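Local coordinates for carbohydrate kinase, FGGY (Rhodospirillum rubrum, PDB 3IFR), which probably phosphorylates D-xylulose, as a xylulokinase of the FGGY family of carbohydrate kinases, at residues A421-N433 / V462-A475. Residues are numbered along the deposited sequence; the frame is centred on the assembly and turned at random.
Sequences ADVLQRPVQLLAN and VRTGEKITPDPAKA
Ala421, near the end of helix 414-424, sets its methyl against CG2 of Ile468, 3.9 Å off, while its carbonyl O lies against CB of Pro470. The next residue, Asp422, turns its carboxylate to the other segment: OD1 takes the backbone N of Asp471 at 2.6 Å, nearly straight at 175°, and OD2 lies beside CG of Lys474. The chain leaves the helix at Gln425, which has positive phi, and the ring of Pro470 packs against this turn, its CG 3.2 Å from Arg426 O. Pro427 CB then meets CE of the extended Lys467.

From Val428 the chain is a strand, paired antiparallel with 463-468, an edge strand of the six-stranded mixed sheet of the C-terminal, actin-like ATPase domain; strand 403-407 pairs with the other edge of 428-432. Val428 and Ile468 exchange both backbone bonds. Gln429, with CG anti to its own N (chi1 173°) and the chain bent at chi2, curls its amide over the beta bulge: NE2 donates to Gly465 O at 2.8 Å from above that carbonyl plane, and also to Leu430 O, which also accepts from Gly465 N. A leucine here would probably leave Gly465 O and Leu430 O without the amide donor that joins them across the bulge. Leu430 CD1 touches Ile468 CD1 at 3.9 Å, on the side covered by Met417. Beyond the bulge, Ala432 packs its methyl 3.7 Å from Arg463 CB.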
loop_
_atom_site.group_PDB
_atom_site.type_symbol
_atom_site.label_atom_id
_atom_site.label_comp_id
_atom_site.label_asym_id
_atom_site.label_seq_id
_atom_site.Cartn_x
_atom_site.Cartn_y
_atom_site.Cartn_z
ATOM N N ALA A 421 -10.149 19.223 -1.674
ATOM C CA ALA A 421 -10.868 19.456 -2.895
ATOM C C ALA A 421 -10.569 20.829 -3.466
ATOM O O ALA A 421 -10.378 20.957 -4.684
ATOM C CB ALA A 421 -12.346 19.277 -2.686
ATOM N N ASP A 422 -10.548 21.849 -2.600
ATOM C CA ASP A 422 -10.271 23.220 -3.057
ATOM C C ASP A 422 -8.854 23.370 -3.626
ATOM O O ASP A 422 -8.570 24.292 -4.423
ATOM C CB ASP A 422 -10.448 24.258 -1.946
ATOM C CG ASP A 422 -11.906 24.506 -1.583
ATOM O OD1 ASP A 422 -12.788 24.196 -2.406
ATOM O OD2 ASP A 422 -12.150 25.016 -0.456
ATOM N N VAL A 423 -7.973 22.467 -3.223
ATOM C CA VAL A 423 -6.571 22.553 -3.667
ATOM C C VAL A 423 -6.413 21.787 -4.981
ATOM O O VAL A 423 -5.680 22.174 -5.908
ATOM C CB VAL A 423 -5.629 21.950 -2.616
ATOM C CG1 VAL A 423 -4.373 21.420 -3.273
ATOM C CG2 VAL A 423 -5.343 22.975 -1.506
ATOM N N LEU A 424 -7.130 20.680 -5.030
ATOM C CA LEU A 424 -7.071 19.815 -6.155
ATOM C C LEU A 424 -7.955 20.430 -7.236
ATOM O O LEU A 424 -7.650 20.353 -8.413
ATOM C CB LEU A 424 -7.619 18.459 -5.738
ATOM C CG LEU A 424 -7.361 17.339 -6.718
ATOM C CD1 LEU A 424 -5.900 16.972 -6.626
ATOM C CD2 LEU A 424 -8.286 16.157 -6.360
ATOM N N GLN A 425 -9.079 21.011 -6.838
ATOM C CA GLN A 425 -9.944 21.644 -7.827
ATOM C C GLN A 425 -10.521 20.515 -8.693
ATOM O O GLN A 425 -10.662 20.628 -9.920
ATOM C CB GLN A 425 -9.083 22.621 -8.624
ATOM C CG GLN A 425 -9.491 24.115 -8.717
ATOM C CD GLN A 425 -10.594 24.618 -7.798
ATOM O OE1 GLN A 425 -10.401 24.848 -6.611
ATOM N NE2 GLN A 425 -11.732 24.889 -8.386
ATOM N N ARG A 426 -10.841 19.408 -8.031
ATOM C CA ARG A 426 -11.689 18.376 -8.615
ATOM C C ARG A 426 -12.540 17.774 -7.533
ATOM O O ARG A 426 -12.182 17.830 -6.372
ATOM C CB ARG A 426 -10.863 17.311 -9.315
ATOM C CG ARG A 426 -10.622 17.657 -10.773
ATOM C CD ARG A 426 -9.242 17.228 -11.184
ATOM N NE ARG A 426 -8.875 17.569 -12.569
ATOM C CZ ARG A 426 -9.254 18.674 -13.209
ATOM N NH1 ARG A 426 -10.034 19.571 -12.617
ATOM N NH2 ARG A 426 -8.840 18.882 -14.448
ATOM N N PRO A 427 -13.712 17.236 -7.899
ATOM C CA PRO A 427 -14.548 16.641 -6.856
ATOM C C PRO A 427 -13.838 15.476 -6.178
ATOM O O PRO A 427 -13.118 14.749 -6.867
ATOM C CB PRO A 427 -15.779 16.155 -7.649
ATOM C CG PRO A 427 -15.826 17.059 -8.865
ATOM C CD PRO A 427 -14.367 17.207 -9.217
ATOM N N VAL A 428 -13.996 15.317 -4.864
ATOM C CA VAL A 428 -13.344 14.215 -4.181
ATOM C C VAL A 428 -14.411 13.304 -3.572
ATOM O O VAL A 428 -15.199 13.757 -2.751
ATOM C CB VAL A 428 -12.377 14.699 -3.055
ATOM C CG1 VAL A 428 -11.824 13.521 -2.321
ATOM C CG2 VAL A 428 -11.237 15.611 -3.579
ATOM N N GLN A 429 -14.453 12.035 -3.955
ATOM C CA GLN A 429 -15.441 11.114 -3.369
ATOM C C GLN A 429 -14.892 10.457 -2.103
ATOM O O GLN A 429 -13.977 9.637 -2.187
ATOM C CB GLN A 429 -15.818 10.022 -4.369
ATOM C CG GLN A 429 -16.720 8.900 -3.768
ATOM C CD GLN A 429 -18.139 9.389 -3.487
ATOM O OE1 GLN A 429 -18.950 9.526 -4.410
ATOM N NE2 GLN A 429 -18.434 9.676 -2.208
ATOM N N LEU A 430 -15.431 10.825 -0.942
ATOM C CA LEU A 430 -15.017 10.234 0.329
ATOM C C LEU A 430 -15.659 8.847 0.475
ATOM O O LEU A 430 -16.765 8.610 -0.027
ATOM C CB LEU A 430 -15.438 11.102 1.517
ATOM C CG LEU A 430 -14.887 12.516 1.650
ATOM C CD1 LEU A 430 -15.274 13.107 3.051
ATOM C CD2 LEU A 430 -13.342 12.520 1.413
ATOM N N LEU A 431 -14.951 7.941 1.138
ATOM C CA LEU A 431 -15.462 6.604 1.407
ATOM C C LEU A 431 -14.774 6.023 2.638
ATOM O O LEU A 431 -13.701 6.471 3.059
ATOM C CB LEU A 431 -15.228 5.688 0.215
ATOM C CG LEU A 431 -13.743 5.439 -0.018
ATOM C CD1 LEU A 431 -13.403 3.995 0.301
ATOM C CD2 LEU A 431 -13.368 5.752 -1.462
ATOM N N ALA A 432 -15.413 5.042 3.242
ATOM C CA ALA A 432 -14.782 4.334 4.347
ATOM C C ALA A 432 -14.562 2.894 3.927
ATOM O O ALA A 432 -15.445 2.256 3.344
ATOM C CB ALA A 432 -15.652 4.401 5.591
ATOM N N ASN A 433 -13.398 2.360 4.229
ATOM C CA ASN A 433 -13.089 1.004 3.816
ATOM C C ASN A 433 -12.381 0.376 4.971
ATOM O O ASN A 433 -11.180 0.191 4.918
ATOM C CB ASN A 433 -12.150 1.081 2.634
ATOM C CG ASN A 433 -11.920 -0.253 1.962
ATOM O OD1 ASN A 433 -11.263 -0.276 0.894
ATOM N ND2 ASN A 433 -12.439 -1.377 2.561
ATOM N N VAL A 462 -18.264 -1.323 0.201
ATOM C CA VAL A 462 -17.732 -0.266 1.015
ATOM C C VAL A 462 -18.699 0.870 1.250
ATOM O O VAL A 462 -19.695 1.006 0.603
ATOM C CB VAL A 462 -16.384 0.237 0.545
ATOM C CG1 VAL A 462 -15.474 -0.884 0.310
ATOM C CG2 VAL A 462 -16.542 1.057 -0.642
ATOM N N ARG A 463 -18.344 1.670 2.221
ATOM C CA ARG A 463 -19.132 2.746 2.751
ATOM C C ARG A 463 -18.790 4.028 2.012
ATOM O O ARG A 463 -18.110 4.872 2.537
ATOM C CB ARG A 463 -18.732 2.845 4.207
ATOM C CG ARG A 463 -19.592 3.582 5.164
ATOM C CD ARG A 463 -19.251 3.122 6.596
ATOM N NE ARG A 463 -19.523 1.703 6.751
ATOM C CZ ARG A 463 -20.629 1.199 7.305
ATOM N NH1 ARG A 463 -21.551 1.997 7.804
ATOM N NH2 ARG A 463 -20.805 -0.107 7.385
ATOM N N THR A 464 -19.271 4.153 0.791
ATOM C CA THR A 464 -19.118 5.352 0.015
ATOM C C THR A 464 -19.885 6.487 0.660
ATOM O O THR A 464 -20.972 6.329 1.128
ATOM C CB THR A 464 -19.613 5.129 -1.370
ATOM O OG1 THR A 464 -19.320 6.269 -2.175
ATOM C CG2 THR A 464 -21.039 4.954 -1.324
ATOM N N GLY A 465 -19.293 7.646 0.726
ATOM C CA GLY A 465 -19.909 8.715 1.461
ATOM C C GLY A 465 -20.080 9.993 0.720
ATOM O O GLY A 465 -20.528 9.999 -0.364
ATOM N N GLU A 466 -19.746 11.085 1.347
ATOM C CA GLU A 466 -19.990 12.372 0.749
ATOM C C GLU A 466 -19.017 12.676 -0.383
ATOM O O GLU A 466 -17.801 12.506 -0.232
ATOM C CB GLU A 466 -19.940 13.462 1.807
ATOM C CG GLU A 466 -20.084 14.860 1.250
ATOM C CD GLU A 466 -20.060 15.946 2.343
ATOM O OE1 GLU A 466 -19.836 15.632 3.522
ATOM O OE2 GLU A 466 -20.200 17.133 2.018
ATOM N N LYS A 467 -19.554 13.165 -1.497
ATOM C CA LYS A 467 -18.739 13.657 -2.583
ATOM C C LYS A 467 -18.595 15.153 -2.447
ATOM O O LYS A 467 -19.561 15.866 -2.498
ATOM C CB LYS A 467 -19.350 13.287 -3.945
ATOM C CG LYS A 467 -18.573 13.772 -5.144
ATOM C CD LYS A 467 -19.001 13.045 -6.424
ATOM C CE LYS A 467 -18.331 13.615 -7.615
ATOM N NZ LYS A 467 -18.463 12.770 -8.836
ATOM N N ILE A 468 -17.373 15.635 -2.292
ATOM C CA ILE A 468 -17.216 17.036 -1.946
ATOM C C ILE A 468 -16.851 17.825 -3.177
ATOM O O ILE A 468 -15.958 17.417 -3.864
ATOM C CB ILE A 468 -16.092 17.213 -0.884
ATOM C CG1 ILE A 468 -16.533 16.627 0.457
ATOM C CG2 ILE A 468 -15.723 18.678 -0.750
ATOM C CD1 ILE A 468 -15.475 16.727 1.508
ATOM N N THR A 469 -17.542 18.923 -3.495
ATOM C CA THR A 469 -17.108 19.731 -4.655
ATOM C C THR A 469 -16.212 20.920 -4.260
ATOM O O THR A 469 -16.405 21.572 -3.240
ATOM C CB THR A 469 -18.268 20.281 -5.534
ATOM O OG1 THR A 469 -19.121 21.113 -4.732
ATOM C CG2 THR A 469 -19.053 19.190 -6.184
ATOM N N PRO A 470 -15.227 21.201 -5.087
ATOM C CA PRO A 470 -14.346 22.314 -4.753
ATOM C C PRO A 470 -15.101 23.653 -4.872
ATOM O O PRO A 470 -16.136 23.763 -5.523
ATOM C CB PRO A 470 -13.264 22.233 -5.825
ATOM C CG PRO A 470 -13.412 20.817 -6.446
ATOM C CD PRO A 470 -14.840 20.496 -6.316
ATOM N N ASP A 471 -14.586 24.675 -4.233
ATOM C CA ASP A 471 -15.049 25.999 -4.528
ATOM C C ASP A 471 -14.082 26.669 -5.506
ATOM O O ASP A 471 -12.913 26.921 -5.177
ATOM C CB ASP A 471 -15.189 26.797 -3.241
ATOM C CG ASP A 471 -15.346 28.265 -3.497
ATOM O OD1 ASP A 471 -15.204 28.717 -4.675
ATOM O OD2 ASP A 471 -15.619 28.962 -2.494
ATOM N N PRO A 472 -14.564 26.953 -6.729
ATOM C CA PRO A 472 -13.664 27.386 -7.789
ATOM C C PRO A 472 -13.030 28.708 -7.466
ATOM O O PRO A 472 -11.994 28.999 -8.026
ATOM C CB PRO A 472 -14.606 27.520 -8.996
ATOM C CG PRO A 472 -15.697 26.538 -8.683
ATOM C CD PRO A 472 -15.940 26.821 -7.230
ATOM N N ALA A 473 -13.600 29.485 -6.563
ATOM C CA ALA A 473 -13.042 30.755 -6.169
ATOM C C ALA A 473 -11.783 30.629 -5.337
ATOM O O ALA A 473 -11.074 31.582 -5.186
ATOM C CB ALA A 473 -14.055 31.558 -5.437
ATOM N N LYS A 474 -11.528 29.438 -4.819
ATOM C CA LYS A 474 -10.356 29.074 -4.066
ATOM C C LYS A 474 -9.222 28.601 -4.935
ATOM O O LYS A 474 -8.152 28.418 -4.472
ATOM C CB LYS A 474 -10.718 27.933 -3.155
ATOM C CG LYS A 474 -10.757 28.209 -1.733
ATOM C CD LYS A 474 -11.519 29.392 -1.394
ATOM C CE LYS A 474 -11.918 29.302 0.011
ATOM N NZ LYS A 474 -12.217 30.585 0.536
ATOM N N ALA A 475 -9.452 28.391 -6.208
ATOM C CA ALA A 475 -8.406 27.881 -7.054
ATOM C C ALA A 475 -7.222 28.828 -7.149
ATOM O O ALA A 475 -6.122 28.401 -7.273
ATOM C CB ALA A 475 -8.912 27.583 -8.363
HETATM O O HOH W 1 -21.761 10.308 -3.618
#